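Local coordinates for stringent starvation protein A homolog (Haemophilus influenzae, PDB 3LYK), which probably forms an equimolar complex with the RNA polymerase holoenzyme but not with the core enzyme, as a member of the glutathione S-transferase superfamily, at residues 15-20 with 66-71; 93-98 with 151-156; 159-164 with 181-186. One frame throughout, in Å; residues are numbered along the deposited sequence.

Contact 1. Residues 15-20 with 66-71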
loop_
_atom_site.group_PDB
_atom_site.type_symbol
_atom_site.label_atom_id
_atom_site.label_comp_id
_atom_site.label_asym_id
_atom_site.label_seq_id
_atom_site.Cartn_x
_atom_site.Cartn_y
_atom_site.Cartn_z
ATOM N N ASP B 15 -18.558 -4.823 -2.894
ATOM C CA ASP B 15 -17.351 -4.215 -2.331
ATOM C C ASP B 15 -16.417 -3.717 -3.464
ATOM O O ASP B 15 -16.102 -4.465 -4.382
ATOM C CB ASP B 15 -16.673 -5.227 -1.404
ATOM C CG ASP B 15 -15.383 -4.697 -0.805
ATOM O OD1 ASP B 15 -15.462 -3.928 0.156
ATOM O OD2 ASP B 15 -14.286 -5.017 -1.315
ATOM N N ILE B 16 -16.010 -2.454 -3.400
ATOM C CA ILE B 16 -15.249 -1.819 -4.470
ATOM C C ILE B 16 -13.851 -2.443 -4.682
ATOM O O ILE B 16 -13.370 -2.555 -5.824
ATOM C CB ILE B 16 -15.211 -0.272 -4.287
ATOM C CG1 ILE B 16 -14.644 0.410 -5.521
ATOM C CG2 ILE B 16 -14.458 0.175 -2.981
ATOM C CD1 ILE B 16 -14.888 1.880 -5.536
ATOM N N TYR B 17 -13.252 -2.891 -3.574
ATOM C CA TYR B 17 -11.953 -3.579 -3.563
ATOM C C TYR B 17 -12.060 -4.941 -4.225
ATOM O O TYR B 17 -11.140 -5.339 -4.941
ATOM C CB TYR B 17 -11.370 -3.707 -2.129
ATOM C CG TYR B 17 -11.263 -2.334 -1.475
ATOM C CD1 TYR B 17 -10.306 -1.413 -1.933
ATOM C CD2 TYR B 17 -12.139 -1.944 -0.442
ATOM C CE1 TYR B 17 -10.215 -0.139 -1.384
ATOM C CE2 TYR B 17 -12.048 -0.660 0.135
ATOM C CZ TYR B 17 -11.070 0.230 -0.355
ATOM O OH TYR B 17 -10.946 1.510 0.139
ATOM N N CYS B 18 -13.181 -5.642 -4.018
ATOM C CA CYS B 18 -13.387 -6.935 -4.682
ATOM C C CYS B 18 -13.554 -6.661 -6.176
ATOM O O CYS B 18 -13.007 -7.378 -7.021
ATOM C CB CYS B 18 -14.616 -7.668 -4.106
ATOM S SG CYS B 18 -14.242 -8.183 -2.371
ATOM N N HIS B 19 -14.248 -5.586 -6.491
ATOM C CA HIS B 19 -14.439 -5.244 -7.900
ATOM C C HIS B 19 -13.085 -4.966 -8.627
ATOM O O HIS B 19 -12.837 -5.480 -9.721
ATOM C CB HIS B 19 -15.440 -4.094 -8.040
ATOM C CG HIS B 19 -15.897 -3.883 -9.449
ATOM N ND1 HIS B 19 -16.715 -2.839 -9.822
ATOM C CD2 HIS B 19 -15.635 -4.587 -10.585
ATOM C CE1 HIS B 19 -16.924 -2.894 -11.128
ATOM N NE2 HIS B 19 -16.273 -3.944 -11.612
ATOM N N GLN B 20 -12.199 -4.180 -7.995
ATOM C CA GLN B 20 -10.866 -3.948 -8.555
ATOM C C GLN B 20 -10.161 -5.274 -8.932
ATOM O O GLN B 20 -9.600 -5.407 -10.030
ATOM C CB GLN B 20 -9.950 -3.228 -7.536
ATOM C CG GLN B 20 -10.412 -1.859 -7.068
ATOM C CD GLN B 20 -9.476 -1.317 -5.974
ATOM O OE1 GLN B 20 -8.827 -2.080 -5.259
ATOM N NE2 GLN B 20 -9.445 -0.027 -5.825
ATOM N N PHE B 66 -4.436 -11.101 1.010
ATOM C CA PHE B 66 -5.538 -10.150 1.154
ATOM C C PHE B 66 -4.929 -8.795 0.949
ATOM O O PHE B 66 -3.688 -8.690 0.786
ATOM C CB PHE B 66 -6.239 -10.263 2.513
ATOM C CG PHE B 66 -5.292 -10.319 3.679
ATOM C CD1 PHE B 66 -4.899 -9.148 4.324
ATOM C CD2 PHE B 66 -4.757 -11.539 4.093
ATOM C CE1 PHE B 66 -4.005 -9.192 5.400
ATOM C CE2 PHE B 66 -3.860 -11.595 5.179
ATOM C CZ PHE B 66 -3.488 -10.417 5.816
ATOM N N ASN B 67 -5.766 -7.765 0.979
ATOM C CA ASN B 67 -5.438 -6.433 0.461
ATOM C C ASN B 67 -5.388 -6.408 -1.059
ATOM O O ASN B 67 -4.559 -7.082 -1.696
ATOM C CB ASN B 67 -4.129 -5.860 1.065
ATOM C CG ASN B 67 -3.850 -4.461 0.598
ATOM O OD1 ASN B 67 -3.375 -4.258 -0.518
ATOM N ND2 ASN B 67 -4.153 -3.471 1.441
ATOM N N SER B 68 -6.252 -5.583 -1.645
ATOM C CA SER B 68 -6.449 -5.637 -3.081
ATOM C C SER B 68 -5.218 -5.113 -3.822
ATOM O O SER B 68 -4.880 -5.632 -4.872
ATOM C CB SER B 68 -7.723 -4.915 -3.498
ATOM O OG SER B 68 -7.584 -3.543 -3.266
ATOM N N ARG B 69 -4.526 -4.110 -3.266
ATOM C CA ARG B 69 -3.294 -3.608 -3.938
ATOM C C ARG B 69 -2.223 -4.721 -4.012
ATOM O O ARG B 69 -1.608 -4.935 -5.035
ATOM C CB ARG B 69 -2.771 -2.324 -3.244
ATOM C CG ARG B 69 -1.320 -1.979 -3.535
ATOM C CD ARG B 69 -0.797 -0.861 -2.551
ATOM N NE ARG B 69 -0.848 -1.266 -1.135
ATOM C CZ ARG B 69 0.103 -1.954 -0.491
ATOM N NH1 ARG B 69 1.188 -2.358 -1.123
ATOM N NH2 ARG B 69 -0.033 -2.252 0.793
ATOM N N ILE B 70 -2.041 -5.457 -2.944
ATOM C CA ILE B 70 -1.073 -6.537 -2.939
ATOM C C ILE B 70 -1.489 -7.638 -3.905
ATOM O O ILE B 70 -0.662 -8.207 -4.634
ATOM C CB ILE B 70 -0.904 -7.123 -1.533
ATOM C CG1 ILE B 70 -0.251 -6.062 -0.629
ATOM C CG2 ILE B 70 -0.032 -8.402 -1.561
ATOM C CD1 ILE B 70 0.064 -6.573 0.746
ATOM N N ILE B 71 -2.778 -7.973 -3.883
ATOM C CA ILE B 71 -3.303 -8.949 -4.855
ATOM C C ILE B 71 -3.087 -8.538 -6.314
ATOM O O ILE B 71 -2.625 -9.337 -7.142
ATOM C CB ILE B 71 -4.803 -9.253 -4.562
ATOM C CG1 ILE B 71 -4.878 -10.128 -3.302
ATOM C CG2 ILE B 71 -5.494 -9.958 -5.795
ATOM C CD1 ILE B 71 -6.307 -10.196 -2.706
#
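Ser68 reaches from the start of one helix to Gln20 and Tyr17 on another, and its short side chain carries the whole contact. The backbones come near here as well, with Tyr17 CA and Ser68 CA 5.9 Å apart. Starting at Ser68 CB, this carbon lies 3.7 Å from Tyr17 O and 3.5 Å from Gln20 OE1. The hydroxyl then turns to stand between its own backbone N and carbonyl carbon (chi1 67°). From there Ser68 OG donates a 2.8 Å hydrogen bond to Gln20 OE1, arriving almost head-on to the amide carbonyl, with a C=O...donor angle of 169°. The same oxygen, Ser68 OG, sits obliquely 3.7 Å from Tyr17 CD1. Gln20 is extended beyond CG, and its NE2 bonds to Tyr107 OH, so both ends of the amide are held and its rotation is fixed. Tyr17 has Ile16 CG2 about 4.0 Å above one ring face, toward the rim, while its OH goes off to Glu103.

Asn67, just before Ser68, is the N-cap of its helix: its OD1 accepts from Ile70 N at 3.0 Å. It also has a positive phi of 72°, the unusual backbone familiar at this turn in glutathione transferases, where the helix start commonly helps to bind glutathione. Asp15 caps the other helix through a bond from Cys18 N to its OD2.

Helices 16-27 and 68-78 follow strands 3-11 and 63-66 of the thioredoxin-like domain. They pack side by side here, with Val21 touching both Ser68 and Ile71. Gln20 and Arg69 meet Tyr156 of helix 152-165, and Phe66 and Ile70 rest on Leu97 of the second subunit.

Contact 2. Residues 93-98 with 151-156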
loop_
_atom_site.group_PDB
_atom_site.type_symbol
_atom_site.label_atom_id
_atom_site.label_comp_id
_atom_site.label_asym_id
_atom_site.label_seq_id
_atom_site.Cartn_x
_atom_site.Cartn_y
_atom_site.Cartn_z
ATOM N N ALA B 93 5.994 4.652 -10.226
ATOM C CA ALA B 93 5.813 5.395 -8.973
ATOM C C ALA B 93 4.662 6.401 -9.120
ATOM O O ALA B 93 3.861 6.555 -8.223
ATOM C CB ALA B 93 7.119 6.150 -8.583
ATOM N N LYS B 94 4.601 7.103 -10.237
ATOM C CA LYS B 94 3.471 8.043 -10.433
ATOM C C LYS B 94 2.127 7.329 -10.407
ATOM O O LYS B 94 1.207 7.810 -9.781
ATOM C CB LYS B 94 3.627 8.876 -11.697
ATOM C CG LYS B 94 4.930 9.644 -11.635
ATOM C CD LYS B 94 4.790 11.097 -11.986
ATOM C CE LYS B 94 5.539 11.344 -13.240
ATOM N NZ LYS B 94 5.348 10.080 -13.965
ATOM N N ASP B 95 2.033 6.159 -11.037
ATOM C CA ASP B 95 0.771 5.382 -10.995
ATOM C C ASP B 95 0.411 4.927 -9.601
ATOM O O ASP B 95 -0.774 4.946 -9.210
ATOM C CB ASP B 95 0.849 4.172 -11.922
ATOM C CG ASP B 95 0.744 4.577 -13.378
ATOM O OD1 ASP B 95 0.463 5.775 -13.639
ATOM O OD2 ASP B 95 0.942 3.720 -14.252
ATOM N N ARG B 96 1.417 4.482 -8.850
ATOM C CA ARG B 96 1.193 4.088 -7.465
ATOM C C ARG B 96 0.684 5.245 -6.620
ATOM O O ARG B 96 -0.194 5.071 -5.744
ATOM C CB ARG B 96 2.471 3.491 -6.840
ATOM C CG ARG B 96 2.763 2.029 -7.288
ATOM C CD ARG B 96 3.790 1.385 -6.403
ATOM N NE ARG B 96 4.097 0.041 -6.874
ATOM C CZ ARG B 96 5.227 -0.297 -7.499
ATOM N NH1 ARG B 96 6.182 0.623 -7.728
ATOM N NH2 ARG B 96 5.420 -1.564 -7.874
ATOM N N LEU B 97 1.276 6.420 -6.833
ATOM C CA LEU B 97 0.897 7.596 -6.037
ATOM C C LEU B 97 -0.539 8.041 -6.387
ATOM O O LEU B 97 -1.335 8.398 -5.509
ATOM C CB LEU B 97 1.879 8.740 -6.279
ATOM C CG LEU B 97 1.757 9.830 -5.203
ATOM C CD1 LEU B 97 2.065 9.269 -3.841
ATOM C CD2 LEU B 97 2.660 11.040 -5.490
ATOM N N LEU B 98 -0.851 7.987 -7.678
ATOM C CA LEU B 98 -2.204 8.264 -8.181
ATOM C C LEU B 98 -3.241 7.346 -7.546
ATOM O O LEU B 98 -4.287 7.796 -7.079
ATOM C CB LEU B 98 -2.188 8.084 -9.698
ATOM C CG LEU B 98 -3.104 8.836 -10.628
ATOM C CD1 LEU B 98 -3.387 10.231 -10.071
ATOM C CD2 LEU B 98 -2.354 8.940 -11.947
ATOM N N GLY B 151 -4.766 0.408 -17.412
ATOM C CA GLY B 151 -3.893 -0.183 -16.392
ATOM C C GLY B 151 -4.528 -0.185 -15.031
ATOM O O GLY B 151 -5.738 0.128 -14.903
ATOM N N LEU B 152 -3.710 -0.485 -14.005
ATOM C CA LEU B 152 -4.194 -0.556 -12.623
ATOM C C LEU B 152 -4.863 0.716 -12.124
ATOM O O LEU B 152 -5.772 0.626 -11.310
ATOM C CB LEU B 152 -3.091 -1.014 -11.649
ATOM C CG LEU B 152 -2.495 -2.417 -11.845
ATOM C CD1 LEU B 152 -1.461 -2.759 -10.697
ATOM C CD2 LEU B 152 -3.586 -3.506 -11.929
ATOM N N VAL B 153 -4.413 1.894 -12.561
ATOM C CA VAL B 153 -5.092 3.147 -12.135
ATOM C C VAL B 153 -6.587 3.138 -12.584
ATOM O O VAL B 153 -7.497 3.511 -11.826
ATOM C CB VAL B 153 -4.370 4.398 -12.704
ATOM C CG1 VAL B 153 -5.072 5.688 -12.269
ATOM C CG2 VAL B 153 -2.851 4.415 -12.254
ATOM N N ASP B 154 -6.829 2.671 -13.797
ATOM C CA ASP B 154 -8.208 2.532 -14.311
ATOM C C ASP B 154 -9.002 1.500 -13.504
ATOM O O ASP B 154 -10.211 1.655 -13.332
ATOM C CB ASP B 154 -8.162 2.170 -15.795
ATOM C CG ASP B 154 -7.372 3.179 -16.589
ATOM O OD1 ASP B 154 -7.845 4.334 -16.726
ATOM O OD2 ASP B 154 -6.231 2.846 -17.015
ATOM N N CYS B 155 -8.314 0.484 -12.960
ATOM C CA CYS B 155 -8.946 -0.460 -12.057
ATOM C C CYS B 155 -9.352 0.199 -10.743
ATOM O O CYS B 155 -10.166 -0.364 -10.014
ATOM C CB CYS B 155 -8.061 -1.682 -11.808
ATOM S SG CYS B 155 -7.719 -2.569 -13.362
ATOM N N TYR B 156 -8.792 1.374 -10.435
ATOM C CA TYR B 156 -9.272 2.133 -9.277
ATOM C C TYR B 156 -10.400 3.093 -9.697
ATOM O O TYR B 156 -11.351 3.277 -8.963
ATOM C CB TYR B 156 -8.137 2.970 -8.602
ATOM C CG TYR B 156 -7.281 2.198 -7.608
ATOM C CD1 TYR B 156 -6.411 1.195 -8.051
ATOM C CD2 TYR B 156 -7.331 2.474 -6.237
ATOM C CE1 TYR B 156 -5.631 0.470 -7.168
ATOM C CE2 TYR B 156 -6.524 1.732 -5.318
ATOM C CZ TYR B 156 -5.686 0.744 -5.807
ATOM O OH TYR B 156 -4.889 -0.007 -4.978
#
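Asp95 and Val153 mark the closest backbone approach, their CA atoms 6.4 Å apart. Residues 93-98 are mid-helix, with regular i to i+4 bonds such as Leu98 N to Lys94 O, whereas 151-156 enters a helix through Gly151. The entry is tied by Gly151 N donating to Asp154 OD2 at 2.9 Å, on the anti lone pair of that oxygen. This is akin to the aspartate half of the capping box known at the start of the corresponding helix in glutathione transferases.

The side-chain work falls to the two methyls of Val153. CG2, anti to the carbonyl carbon, rests against the helix surface at Asp95: Val153 CG2 is 3.7 Å from Asp95 CB, and also 3.7 Å from Asp95 O. The carboxylate is hardly farther from this methyl, and the two side chains cross at about a right angle. For its polar partner the carboxylate looks elsewhere, Asp95 OD1 being hydrogen-bonded to Asn147 ND2. CG1, placed anti to the backbone N (chi1 180°), turns to the next helical turn, where Val153 CG1 lies 4.1 Å from Leu98 CG. No hydrogen bond joins the segments; the valine's methyls make van der Waals contacts with Leu98 and with the backbone and side chain of Asp95.

Met99 and Ile102 of helix 89-115 extend the surface under Val153, and Met146 touches Leu98 from a loop. Toward the thioredoxin-like domain, Leu152 and Cys155 reach Val24 of helix 16-27. Arg96 points away from this packing and makes salt bridges with Glu73 of helix 68-78 and with Glu77 of the second subunit.

Contact 3. Residues 159-164 with 181-186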
loop_
_atom_site.group_PDB
_atom_site.type_symbol
_atom_site.label_atom_id
_atom_site.label_comp_id
_atom_site.label_asym_id
_atom_site.label_seq_id
_atom_site.Cartn_x
_atom_site.Cartn_y
_atom_site.Cartn_z
ATOM N N PRO B 159 -14.293 1.217 -11.084
ATOM C CA PRO B 159 -15.254 0.762 -10.102
ATOM C C PRO B 159 -15.955 1.930 -9.416
ATOM O O PRO B 159 -17.110 1.794 -8.992
ATOM C CB PRO B 159 -14.380 -0.007 -9.091
ATOM C CG PRO B 159 -13.325 -0.583 -9.945
ATOM C CD PRO B 159 -12.979 0.585 -10.860
ATOM N N LEU B 160 -15.247 3.045 -9.280
ATOM C CA LEU B 160 -15.807 4.213 -8.601
ATOM C C LEU B 160 -16.875 4.908 -9.463
ATOM O O LEU B 160 -17.923 5.291 -8.956
ATOM C CB LEU B 160 -14.711 5.205 -8.226
ATOM C CG LEU B 160 -15.242 6.514 -7.640
ATOM C CD1 LEU B 160 -14.408 6.927 -6.472
ATOM C CD2 LEU B 160 -15.204 7.579 -8.734
ATOM N N LEU B 161 -16.590 5.066 -10.755
ATOM C CA LEU B 161 -17.541 5.630 -11.708
ATOM C C LEU B 161 -18.783 4.721 -11.883
ATOM O O LEU B 161 -19.896 5.211 -11.976
ATOM C CB LEU B 161 -16.855 5.870 -13.031
ATOM C CG LEU B 161 -15.768 6.953 -12.941
ATOM C CD1 LEU B 161 -15.077 7.092 -14.258
ATOM C CD2 LEU B 161 -16.348 8.363 -12.528
ATOM N N TRP B 162 -18.558 3.409 -11.886
ATOM C CA TRP B 162 -19.589 2.438 -11.930
ATOM C C TRP B 162 -20.544 2.616 -10.751
ATOM O O TRP B 162 -21.764 2.633 -10.943
ATOM C CB TRP B 162 -18.991 1.049 -11.906
ATOM C CG TRP B 162 -20.005 -0.056 -12.021
ATOM C CD1 TRP B 162 -20.347 -0.989 -11.044
ATOM C CD2 TRP B 162 -20.771 -0.402 -13.187
ATOM N NE1 TRP B 162 -21.254 -1.884 -11.557
ATOM C CE2 TRP B 162 -21.548 -1.545 -12.854
ATOM C CE3 TRP B 162 -20.897 0.159 -14.470
ATOM C CZ2 TRP B 162 -22.453 -2.152 -13.768
ATOM C CZ3 TRP B 162 -21.786 -0.453 -15.382
ATOM C CH2 TRP B 162 -22.546 -1.603 -15.014
ATOM N N LYS B 163 -20.004 2.770 -9.544
ATOM C CA LYS B 163 -20.857 2.977 -8.385
ATOM C C LYS B 163 -21.598 4.295 -8.441
ATOM O O LYS B 163 -22.789 4.335 -8.082
ATOM C CB LYS B 163 -20.103 2.838 -7.073
ATOM C CG LYS B 163 -19.902 1.371 -6.698
ATOM C CD LYS B 163 -19.223 1.251 -5.356
ATOM C CE LYS B 163 -19.032 -0.179 -4.961
ATOM N NZ LYS B 163 -20.282 -0.763 -4.397
ATOM N N LEU B 164 -20.918 5.356 -8.882
ATOM C CA LEU B 164 -21.559 6.661 -8.991
ATOM C C LEU B 164 -22.717 6.604 -10.005
ATOM O O LEU B 164 -23.809 7.075 -9.703
ATOM C CB LEU B 164 -20.572 7.761 -9.418
ATOM C CG LEU B 164 -19.548 8.196 -8.358
ATOM C CD1 LEU B 164 -18.633 9.237 -8.952
ATOM C CD2 LEU B 164 -20.281 8.721 -7.109
ATOM N N ALA B 181 -16.992 9.793 -22.321
ATOM C CA ALA B 181 -16.132 9.049 -23.245
ATOM C C ALA B 181 -15.259 8.011 -22.471
ATOM O O ALA B 181 -15.139 6.853 -22.888
ATOM C CB ALA B 181 -15.268 10.021 -24.126
ATOM N N TYR B 182 -14.675 8.413 -21.346
ATOM C CA TYR B 182 -13.849 7.480 -20.544
ATOM C C TYR B 182 -14.687 6.295 -20.040
ATOM O O TYR B 182 -14.271 5.141 -20.115
ATOM C CB TYR B 182 -13.215 8.239 -19.351
ATOM C CG TYR B 182 -12.411 7.362 -18.426
ATOM C CD1 TYR B 182 -11.150 6.877 -18.821
ATOM C CD2 TYR B 182 -12.925 6.987 -17.167
ATOM C CE1 TYR B 182 -10.396 6.057 -17.956
ATOM C CE2 TYR B 182 -12.186 6.180 -16.290
ATOM C CZ TYR B 182 -10.922 5.718 -16.690
ATOM O OH TYR B 182 -10.223 4.908 -15.839
HETATM N N MSE B 183 -15.878 6.596 -19.535
HETATM C CA MSE B 183 -16.782 5.563 -19.078
HETATM C C MSE B 183 -17.066 4.519 -20.110
HETATM O O MSE B 183 -16.994 3.330 -19.798
HETATM C CB MSE B 183 -18.073 6.165 -18.526
HETATM C CG MSE B 183 -17.854 6.690 -17.112
HETATM SE SE MSE B 183 -19.382 7.705 -16.402
HETATM C CE MSE B 183 -20.453 6.312 -15.695
ATOM N N GLU B 184 -17.377 4.939 -21.344
ATOM C CA GLU B 184 -17.613 3.966 -22.397
ATOM C C GLU B 184 -16.345 3.133 -22.640
ATOM O O GLU B 184 -16.394 1.927 -22.841
ATOM C CB GLU B 184 -18.068 4.670 -23.688
ATOM C CG GLU B 184 -18.449 3.706 -24.831
ATOM C CD GLU B 184 -17.252 3.206 -25.682
ATOM O OE1 GLU B 184 -16.172 3.863 -25.717
ATOM O OE2 GLU B 184 -17.409 2.138 -26.326
ATOM N N ARG B 185 -15.199 3.798 -22.625
ATOM C CA ARG B 185 -13.926 3.131 -22.933
ATOM C C ARG B 185 -13.645 2.028 -21.915
ATOM O O ARG B 185 -13.236 0.921 -22.272
ATOM C CB ARG B 185 -12.834 4.187 -22.882
ATOM C CG ARG B 185 -11.536 3.812 -23.472
ATOM C CD ARG B 185 -10.686 5.122 -23.485
ATOM N NE ARG B 185 -11.232 6.081 -24.428
ATOM C CZ ARG B 185 -11.475 7.366 -24.185
ATOM N NH1 ARG B 185 -11.179 7.945 -23.028
ATOM N NH2 ARG B 185 -12.000 8.089 -25.149
ATOM N N VAL B 186 -13.917 2.296 -20.644
ATOM C CA VAL B 186 -13.639 1.258 -19.617
ATOM C C VAL B 186 -14.799 0.243 -19.398
ATOM O O VAL B 186 -14.529 -0.976 -19.289
ATOM C CB VAL B 186 -13.115 1.860 -18.280
ATOM C CG1 VAL B 186 -11.848 2.690 -18.531
ATOM C CG2 VAL B 186 -14.169 2.759 -17.584
#
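The ring of Tyr182 meets Leu161 at its edge: the methyl CD1 of Leu161 lies close to the ring plane, 3.6 Å from Tyr182 CD2 and equally near CE2. One face of this ring carries Val186 CG1, 3.6 Å above the plane and offset toward the rim, a contact within the tyrosine's own helix. The ring of Phe139 also meets it, with planes at about 40°. Another flat group, the guanidinium of Arg185, lies with one face over Ala181 O, which is 3.9 Å above its centre; Arg185 NH1 hydrogen-bonds to Pro143 O.

Tyr182 and Leu161 cross at about a right angle. Leu161 CG stands anti to the carbonyl carbon (chi1 -66°) and the chain is extended beyond it, which sends CD1 straight across to the neighbouring helix. The same methyl has a second neighbour in Met183, a selenomethionine in this model, with Leu161 CD1 4.0 Å from Met183 CG. Farther along, the Met183 chain bends at chi3 (86°) and lays CE against helix 152-165, 3.9 Å from Leu161 O.

Both helices, 152-165 and 176-187, belong to the all-helical C-terminal domain of the glutathione S-transferase fold. The first is kinked at Pro159, whose nitrogen has no hydrogen to give to the turn before. At Leu161 and Met183 the CA atoms are 7.4 Å apart, and no hydrogen bond runs between the two segments.

Leu132 of helix 118-134 also packs against Leu161, while Tyr182 OH bonds to Asp154 OD1 near the start of helix 152-165. Trp162, one residue on from Leu161, sets its ring edge-to-face with Phe187 and with Phe192.

All three contacts are buried, but contact 1 belongs to the thioredoxin-like domain and contacts 2 and 3 to the helical one. Contact 1 turns on one hydrogen bond, whereas contacts 2 and 3 have none across their segments; contact 3 is carbon against carbon for the most part, and contact 2 sets a valine against an aspartate and a leucine. Helix 152-165 serves both of the latter, its beginning in contact 2 and its later turns in contact 3. That helix also touches contact 1, where Pro159 packs on Ile16 and His19. Contacts 1 and 2 both border the second subunit, whereas no other chain of the assembly touches the segments of contact 3.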